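Thiol:disulfide interchange protein (Proteus mirabilis, PDB 4OD7) probably acts as a periplasmic thiol:disulfide oxidoreductase of the DsbA type, introducing disulfide bonds into secreted proteins during oxidative folding. Local coordinates at residues F28-P33 against R60-F65; M73-A78 against F130-L135; P22-F27 against T56-Y61. The protein carries 1 engineered substitution. One frame throughout, in Å; residues are numbered along the deposited sequence.

Contact 1: residues F28-P33 against R60-F65. Engineered in segment 28-33: Ser32 (natural residue Cys). With SCN (thiocyanate ion), chain G.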
# COMPACT_ATOMS: atom_id res chain seq x y z
N PHE A 28 0.04 2.56 2.32
CA PHE A 28 -0.85 1.91 3.28
C PHE A 28 -0.18 1.76 4.62
O PHE A 28 1.01 2.00 4.75
CB PHE A 28 -1.29 0.53 2.73
CG PHE A 28 -0.29 -0.59 2.96
CD1 PHE A 28 -0.50 -1.56 3.94
CD2 PHE A 28 0.87 -0.68 2.18
CE1 PHE A 28 0.41 -2.58 4.12
CE2 PHE A 28 1.77 -1.69 2.38
CZ PHE A 28 1.52 -2.65 3.35
N SER A 29 -0.96 1.35 5.60
CA SER A 29 -0.47 0.97 6.90
C SER A 29 -1.22 -0.28 7.39
O SER A 29 -2.44 -0.40 7.22
CB SER A 29 -0.66 2.11 7.93
OG SER A 29 -0.28 1.71 9.23
N PHE A 30 -0.48 -1.20 8.00
CA PHE A 30 -1.09 -2.36 8.60
C PHE A 30 -1.94 -1.97 9.78
O PHE A 30 -2.81 -2.72 10.19
CB PHE A 30 -0.05 -3.34 9.05
CG PHE A 30 0.52 -4.14 7.93
CD1 PHE A 30 -0.28 -5.06 7.24
CD2 PHE A 30 1.86 -3.99 7.56
CE1 PHE A 30 0.24 -5.85 6.22
CE2 PHE A 30 2.39 -4.77 6.53
CZ PHE A 30 1.55 -5.69 5.85
N TYR A 31 -1.73 -0.76 10.28
CA TYR A 31 -2.53 -0.23 11.40
C TYR A 31 -3.86 0.40 11.04
O TYR A 31 -4.72 0.52 11.87
CB TYR A 31 -1.71 0.81 12.13
CG TYR A 31 -0.65 0.25 13.05
CD1 TYR A 31 -0.99 -0.17 14.33
CD2 TYR A 31 0.68 0.15 12.65
CE1 TYR A 31 -0.03 -0.63 15.19
CE2 TYR A 31 1.64 -0.33 13.53
CZ TYR A 31 1.26 -0.72 14.79
OH TYR A 31 2.15 -1.19 15.70
N SER A 32 -4.03 0.71 9.77
CA SER A 32 -5.14 1.47 9.26
C SER A 32 -6.39 0.58 8.97
O SER A 32 -6.34 -0.34 8.15
CB SER A 32 -4.65 2.19 8.00
OG SER A 32 -5.71 2.56 7.16
N PRO A 33 -7.51 0.84 9.67
CA PRO A 33 -8.68 0.06 9.33
C PRO A 33 -9.13 0.30 7.91
O PRO A 33 -9.56 -0.61 7.26
CB PRO A 33 -9.73 0.53 10.35
CG PRO A 33 -8.96 1.07 11.46
CD PRO A 33 -7.73 1.67 10.86
N ARG A 60 4.13 -0.63 -3.82
CA ARG A 60 3.26 -0.58 -2.63
C ARG A 60 4.15 -0.32 -1.46
O ARG A 60 4.97 -1.16 -1.15
CB ARG A 60 2.52 -1.89 -2.46
CG ARG A 60 1.56 -1.95 -1.31
CD ARG A 60 0.74 -3.22 -1.40
NE ARG A 60 -0.06 -3.48 -0.20
CZ ARG A 60 -1.21 -2.90 0.09
NH1 ARG A 60 -1.71 -1.99 -0.70
NH2 ARG A 60 -1.87 -3.19 1.18
N TYR A 61 4.00 0.84 -0.84
CA TYR A 61 4.85 1.31 0.26
C TYR A 61 4.08 1.41 1.56
O TYR A 61 2.92 1.82 1.58
CB TYR A 61 5.44 2.66 -0.08
CG TYR A 61 6.36 2.67 -1.30
CD1 TYR A 61 7.07 1.53 -1.69
CD2 TYR A 61 6.50 3.83 -2.07
CE1 TYR A 61 7.90 1.58 -2.83
CE2 TYR A 61 7.31 3.88 -3.18
CZ TYR A 61 7.99 2.77 -3.56
OH TYR A 61 8.78 2.88 -4.68
N HIS A 62 4.74 1.04 2.66
CA HIS A 62 4.18 1.14 4.00
C HIS A 62 4.60 2.48 4.65
O HIS A 62 5.71 3.03 4.38
CB HIS A 62 4.62 -0.04 4.86
CG HIS A 62 3.90 -0.12 6.17
ND1 HIS A 62 4.30 0.58 7.29
CD2 HIS A 62 2.82 -0.84 6.55
CE1 HIS A 62 3.49 0.30 8.30
NE2 HIS A 62 2.59 -0.56 7.88
N VAL A 63 3.69 3.03 5.44
CA VAL A 63 3.94 4.29 6.09
C VAL A 63 4.32 4.11 7.58
O VAL A 63 3.85 3.22 8.24
CB VAL A 63 2.71 5.23 5.97
CG1 VAL A 63 2.29 5.43 4.49
CG2 VAL A 63 1.55 4.72 6.81
N ASP A 64 5.15 5.01 8.09
CA ASP A 64 5.65 4.90 9.45
C ASP A 64 4.74 5.53 10.44
O ASP A 64 4.85 5.24 11.63
CB ASP A 64 7.00 5.61 9.60
CG ASP A 64 8.14 4.92 8.88
OD1 ASP A 64 7.99 3.82 8.31
OD2 ASP A 64 9.20 5.56 8.85
N PHE A 65 3.84 6.40 9.97
CA PHE A 65 3.23 7.38 10.85
C PHE A 65 1.99 6.90 11.60
O PHE A 65 1.48 7.63 12.45
CB PHE A 65 2.92 8.71 10.11
CG PHE A 65 2.07 8.58 8.85
CD1 PHE A 65 0.71 8.47 8.91
CD2 PHE A 65 2.65 8.68 7.61
CE1 PHE A 65 -0.04 8.39 7.77
CE2 PHE A 65 1.90 8.59 6.47
CZ PHE A 65 0.55 8.46 6.55
S SCN G . -3.40 2.49 -2.06
C SCN G . -3.82 1.01 -1.25
N SCN G . -4.17 0.08 -0.60
O HOH W 1 2.00 2.92 9.77
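Phe28 is held between two flat groups. The guanidinium of Arg60 lies on one face of its ring, planes 13° apart and Arg60 CZ 3.8 Å from the Phe28 ring centroid, a stacked cation-pi pair. The imidazole of His62 turns its edge to the opposite face in a T-shaped (edge-to-face) pair, with His62 CD2 3.8 Å from Phe28 CE1. Alongside the ring the backbones finish their parallel pairing: Phe28 N bonds Tyr61 O at 3.1 Å, and Val63 N bonds Phe28 O at 3.0 Å. His62 CG stands anti to its backbone N (chi1 -171°), which carries the imidazole across to the loop beyond Phe28. There its NE2 accepts Phe30 N at 3.1 Å in an almost straight bond (170°), the donor tilted somewhat from the ring plane. The Phe30 rim also touches the imidazole, CD2 of Phe30 lying 3.4 Å from CD2 of His62. Further out, Ser29 CB packs against Val63 CG2 at 3.6 Å, and Ser29 OG accepts Tyr31 N in an ST turn.

A second shell fixes these groups: Thr74 OG1 bonds His62 ND1, Arg60 forms a salt bridge with Glu26, and Trp77 adds another edge-to-face partner for Phe28. The loop leads into the redox-active centre, where engineered Ser32 (Cys in nature) caps the helix that carries Cys35. With NE2 accepting from a backbone N-H, His62 is probably a neutral imidazole protonated on ND1.

Contact 2: residues M73-A78 against F130-L135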
# COMPACT_ATOMS: atom_id res chain seq x y z
N MET A 73 6.96 -1.80 11.25
CA MET A 73 6.09 -2.45 10.32
C MET A 73 6.44 -2.11 8.90
O MET A 73 6.24 -2.91 7.99
CB MET A 73 4.63 -2.11 10.64
CG MET A 73 4.15 -2.85 11.91
SD MET A 73 4.12 -4.63 11.91
CE MET A 73 2.84 -4.93 10.73
N THR A 74 6.99 -0.93 8.71
CA THR A 74 7.53 -0.57 7.41
C THR A 74 8.71 -1.45 7.02
O THR A 74 8.80 -1.85 5.89
CB THR A 74 7.97 0.89 7.39
OG1 THR A 74 6.82 1.71 7.55
CG2 THR A 74 8.69 1.27 6.12
N ARG A 75 9.58 -1.77 7.98
CA ARG A 75 10.68 -2.71 7.73
C ARG A 75 10.16 -4.13 7.46
O ARG A 75 10.64 -4.78 6.57
CB ARG A 75 11.66 -2.71 8.90
CG ARG A 75 12.89 -3.63 8.68
CD ARG A 75 13.96 -3.28 9.73
NE ARG A 75 14.57 -1.97 9.50
CZ ARG A 75 15.58 -1.73 8.69
NH1 ARG A 75 16.16 -2.70 8.00
NH2 ARG A 75 16.02 -0.49 8.58
N ALA A 76 9.13 -4.57 8.20
CA ALA A 76 8.45 -5.84 7.97
C ALA A 76 7.97 -5.92 6.53
O ALA A 76 8.09 -6.95 5.88
CB ALA A 76 7.26 -5.99 8.91
N TRP A 77 7.39 -4.85 6.04
CA TRP A 77 6.86 -4.88 4.70
C TRP A 77 8.03 -4.97 3.70
O TRP A 77 7.93 -5.67 2.71
CB TRP A 77 6.02 -3.65 4.42
CG TRP A 77 5.38 -3.67 3.03
CD1 TRP A 77 5.55 -2.76 2.06
CD2 TRP A 77 4.51 -4.67 2.49
NE1 TRP A 77 4.83 -3.09 0.96
CE2 TRP A 77 4.17 -4.26 1.19
CE3 TRP A 77 3.96 -5.85 2.98
CZ2 TRP A 77 3.32 -5.00 0.38
CZ3 TRP A 77 3.09 -6.58 2.16
CH2 TRP A 77 2.79 -6.16 0.89
N ALA A 78 9.12 -4.26 3.97
CA ALA A 78 10.35 -4.39 3.17
C ALA A 78 10.85 -5.86 3.16
O ALA A 78 11.38 -6.31 2.18
CB ALA A 78 11.43 -3.46 3.66
N PHE A 130 21.17 -5.00 3.35
CA PHE A 130 21.27 -3.85 2.48
C PHE A 130 20.02 -3.71 1.66
O PHE A 130 19.53 -2.63 1.47
CB PHE A 130 22.50 -3.99 1.56
CG PHE A 130 22.59 -2.92 0.51
CD1 PHE A 130 23.34 -1.79 0.70
CD2 PHE A 130 21.90 -3.04 -0.67
CE1 PHE A 130 23.42 -0.83 -0.26
CE2 PHE A 130 21.98 -2.08 -1.62
CZ PHE A 130 22.73 -0.98 -1.41
N VAL A 131 19.54 -4.81 1.11
CA VAL A 131 18.34 -4.73 0.27
C VAL A 131 17.10 -4.23 1.08
O VAL A 131 16.30 -3.47 0.59
CB VAL A 131 18.06 -6.04 -0.41
CG1 VAL A 131 18.14 -7.14 0.54
CG2 VAL A 131 16.71 -6.04 -1.06
N VAL A 132 16.94 -4.72 2.29
CA VAL A 132 15.81 -4.37 3.11
C VAL A 132 16.04 -2.94 3.58
O VAL A 132 15.13 -2.14 3.57
CB VAL A 132 15.64 -5.37 4.24
CG1 VAL A 132 14.75 -4.84 5.34
CG2 VAL A 132 15.05 -6.64 3.67
N ASN A 133 17.28 -2.60 3.93
CA ASN A 133 17.59 -1.22 4.25
C ASN A 133 17.25 -0.24 3.11
O ASN A 133 16.61 0.77 3.33
CB ASN A 133 19.07 -1.09 4.61
CG ASN A 133 19.43 -1.83 5.89
OD1 ASN A 133 18.59 -2.09 6.76
ND2 ASN A 133 20.69 -2.18 6.00
N SER A 134 17.58 -0.60 1.88
CA SER A 134 17.26 0.20 0.71
C SER A 134 15.77 0.34 0.51
O SER A 134 15.30 1.42 0.21
CB SER A 134 17.85 -0.43 -0.54
OG SER A 134 19.26 -0.46 -0.44
N LEU A 135 15.04 -0.74 0.69
CA LEU A 135 13.57 -0.70 0.58
C LEU A 135 12.95 0.19 1.65
O LEU A 135 11.93 0.84 1.42
CB LEU A 135 12.95 -2.10 0.70
CG LEU A 135 13.15 -3.01 -0.49
CD1 LEU A 135 12.83 -4.42 -0.11
CD2 LEU A 135 12.29 -2.60 -1.65
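Ala78 and Leu135 meet in the tightly packed part of the contact, their CB atoms 3.6 Å apart. The small methyl lets the other helix come near: Leu135 CD1 settles 3.3 Å from Ala78 O, while Val132 CG1 flanks Ala78 CB at 4.0 Å. Both Val132 and Leu135 direct their side chains at helix 70-83, and Val136 and Gln139, further along helix 130-145, continue the seam over Ala78. The axes of the two short segments pass 8.9 Å apart at 124°, nearer antiparallel than parallel. Helix 70-83 belongs to the helical domain that DsbA proteins insert into the thioredoxin fold; helix 130-145 starts beside it and then runs back toward the sheet.

The more open flank is polar. Arg75 reaches it with a chain that runs out straight through its first two torsions and bends at chi3 (-70°), crossing Val132 roughly at a right angle so that Arg75 NH1 passes 3.7 Å from Val132 CG1. The same NH1 donates to Asn133 OD1 at 2.8 Å. The acceptor sits at the guanidinium edge, near its plane, and the two flat groups are turned steeply against each other. Arg75 NH1 has a second acceptor in Ile127 O, just ahead of helix 130-145, while Asn133 ND2 makes a weak bond back to Asn128 O.

Contact 3: residues P22-F27 against T56-Y61. With SCN (thiocyanate ion), chain G.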
# COMPACT_ATOMS: atom_id res chain seq x y z
N PRO A 22 7.58 4.98 -9.89
CA PRO A 22 6.79 3.94 -10.53
C PRO A 22 5.49 4.50 -11.13
O PRO A 22 5.04 5.57 -10.71
CB PRO A 22 6.50 2.99 -9.38
CG PRO A 22 7.57 3.21 -8.44
CD PRO A 22 7.93 4.63 -8.51
N GLN A 23 4.88 3.80 -12.09
CA GLN A 23 3.66 4.34 -12.76
C GLN A 23 2.46 4.38 -11.74
O GLN A 23 1.58 5.26 -11.81
CB GLN A 23 3.28 3.51 -13.97
CG GLN A 23 4.00 3.86 -15.25
CD GLN A 23 3.79 2.80 -16.30
OE1 GLN A 23 4.42 1.75 -16.26
NE2 GLN A 23 2.87 3.05 -17.22
N VAL A 24 2.43 3.39 -10.86
CA VAL A 24 1.47 3.37 -9.74
C VAL A 24 2.18 3.17 -8.37
O VAL A 24 2.89 2.20 -8.18
CB VAL A 24 0.40 2.27 -9.92
CG1 VAL A 24 -0.61 2.36 -8.77
CG2 VAL A 24 -0.35 2.43 -11.24
N VAL A 25 1.99 4.10 -7.43
CA VAL A 25 2.51 3.95 -6.07
C VAL A 25 1.35 3.95 -5.05
O VAL A 25 0.64 4.93 -4.91
CB VAL A 25 3.48 5.05 -5.67
CG1 VAL A 25 4.08 4.72 -4.30
CG2 VAL A 25 4.60 5.23 -6.72
N GLU A 26 1.22 2.83 -4.35
CA GLU A 26 0.26 2.58 -3.29
C GLU A 26 0.90 2.90 -1.91
O GLU A 26 2.04 2.54 -1.66
CB GLU A 26 -0.16 1.12 -3.38
CG GLU A 26 -0.88 0.71 -4.65
CD GLU A 26 -1.22 -0.80 -4.74
OE1 GLU A 26 -1.21 -1.51 -3.74
OE2 GLU A 26 -1.38 -1.35 -5.85
N PHE A 27 0.15 3.57 -1.03
CA PHE A 27 0.58 3.87 0.33
C PHE A 27 -0.44 3.29 1.33
O PHE A 27 -1.64 3.56 1.22
CB PHE A 27 0.70 5.37 0.51
CG PHE A 27 1.75 6.00 -0.35
CD1 PHE A 27 3.04 6.15 0.10
CD2 PHE A 27 1.43 6.48 -1.60
CE1 PHE A 27 3.99 6.76 -0.72
CE2 PHE A 27 2.38 7.08 -2.40
CZ PHE A 27 3.65 7.22 -1.97
N THR A 56 3.25 -2.59 -16.48
CA THR A 56 3.08 -1.37 -15.73
C THR A 56 3.95 -1.45 -14.46
O THR A 56 3.84 -2.39 -13.70
CB THR A 56 1.59 -1.18 -15.43
OG1 THR A 56 0.87 -1.09 -16.66
CG2 THR A 56 1.32 0.08 -14.55
N LYS A 57 4.79 -0.44 -14.23
CA LYS A 57 5.69 -0.44 -13.07
C LYS A 57 4.89 -0.08 -11.83
O LYS A 57 4.42 1.05 -11.74
CB LYS A 57 6.81 0.56 -13.23
CG LYS A 57 7.70 0.32 -14.41
CD LYS A 57 8.77 1.37 -14.52
CE LYS A 57 8.18 2.71 -14.93
NZ LYS A 57 7.67 2.65 -16.33
N MET A 58 4.76 -1.03 -10.90
CA MET A 58 3.94 -0.86 -9.68
C MET A 58 4.81 -0.83 -8.43
O MET A 58 5.90 -1.42 -8.39
CB MET A 58 2.95 -2.03 -9.51
CG MET A 58 2.17 -2.41 -10.76
SD MET A 58 0.99 -1.16 -11.19
CE MET A 58 -0.48 -1.81 -10.39
N ALA A 59 4.29 -0.18 -7.38
CA ALA A 59 4.93 -0.15 -6.07
C ALA A 59 3.83 -0.07 -4.99
O ALA A 59 2.76 0.48 -5.23
CB ALA A 59 5.88 1.02 -5.96
N ARG A 60 4.13 -0.63 -3.82
CA ARG A 60 3.26 -0.58 -2.63
C ARG A 60 4.15 -0.32 -1.46
O ARG A 60 4.97 -1.16 -1.15
CB ARG A 60 2.52 -1.89 -2.46
CG ARG A 60 1.56 -1.95 -1.31
CD ARG A 60 0.74 -3.22 -1.40
NE ARG A 60 -0.06 -3.48 -0.20
CZ ARG A 60 -1.21 -2.90 0.09
NH1 ARG A 60 -1.71 -1.99 -0.70
NH2 ARG A 60 -1.87 -3.19 1.18
N TYR A 61 4.00 0.84 -0.84
CA TYR A 61 4.85 1.31 0.26
C TYR A 61 4.08 1.41 1.56
O TYR A 61 2.92 1.82 1.58
CB TYR A 61 5.44 2.66 -0.08
CG TYR A 61 6.36 2.67 -1.30
CD1 TYR A 61 7.07 1.53 -1.69
CD2 TYR A 61 6.50 3.83 -2.07
CE1 TYR A 61 7.90 1.58 -2.83
CE2 TYR A 61 7.31 3.88 -3.18
CZ TYR A 61 7.99 2.77 -3.56
OH TYR A 61 8.78 2.88 -4.68
S SCN G . -3.40 2.49 -2.06
C SCN G . -3.82 1.01 -1.25
N SCN G . -4.17 0.08 -0.60
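Backbone bonds join Val24-Phe27 to Met58-Tyr61 as parallel strands, pairing Val24 with Met58, Val25 with Ala59, Glu26 with Arg60 and Phe27 with Tyr61. Val24 N opens the series on Lys57 O at 3.2 Å. Ala59 N then donates to Val24 O and Glu26 N to Ala59 O, and Tyr61 N closes on Glu26 O at 2.7 Å in a nearly straight bond (176°). Before the strands begin, a side chain takes over: Gln23 OE1 accepts Lys57 N at 3.0 Å, the donor standing above the carbonyl plane, and Lys57 NZ adds a weak bond to the same oxygen.

Apolar contacts occupy both faces. On that of Val25 and Tyr61, Val25 CG1 is anti to its backbone N (chi1 -174°) and meets Tyr61 CD2 at 3.4 Å; Phe27 runs alongside Tyr61 and approaches its ring edge. Pro22 CG rests 3.7 Å from Ala59 CB at the start of this face, which helix 130-145 covers at Phe27 and Tyr61. On the other, Met58 folds back so that its SD lies 3.7 Å from Val24 CB, while helix 44-51 touches Met58 and Arg60. Helices 33-41 and 44-51 link these two strands, the beta-alpha-beta crossover of the thioredoxin fold.

The ionic contact is on the Met58 face. Arg60 NH1 bridges Glu26 OE1 at 3.1 Å, with carboxylate and guanidinium planes 72° apart. The same nitrogen donates to a thiocyanate ion, NH1 to thiocyanate N 3.2 Å, probably picked up from the crystallisation liquor. Arg60 probably offsets part of the electrostatic cost of buried Glu26, whose OE2 also lies close to Glu49 OE2.

Contacts 3 and 1 follow one another along the same pair of neighbouring strands, 24-28 and 58-62, their centres about 14 Å apart; they share Arg60 and Tyr61, and both touch the thiocyanate. Contact 2 comes later in the chain, its centre about 13 Å from that of contact 1 and about 16 Å from that of contact 3, between helices 70-83 and 130-145. Helix 70-83 follows strand 58-62 and ties back to both: Trp77 NE1 lies 2.9 Å from Arg60 O, and Met73 CE 3.4 Å from Phe30 CD2. Strand 58-62, at one edge of the sheet, is thus one place where the thioredoxin sheet, the loop entering the redox-active centre and the inserted helices meet.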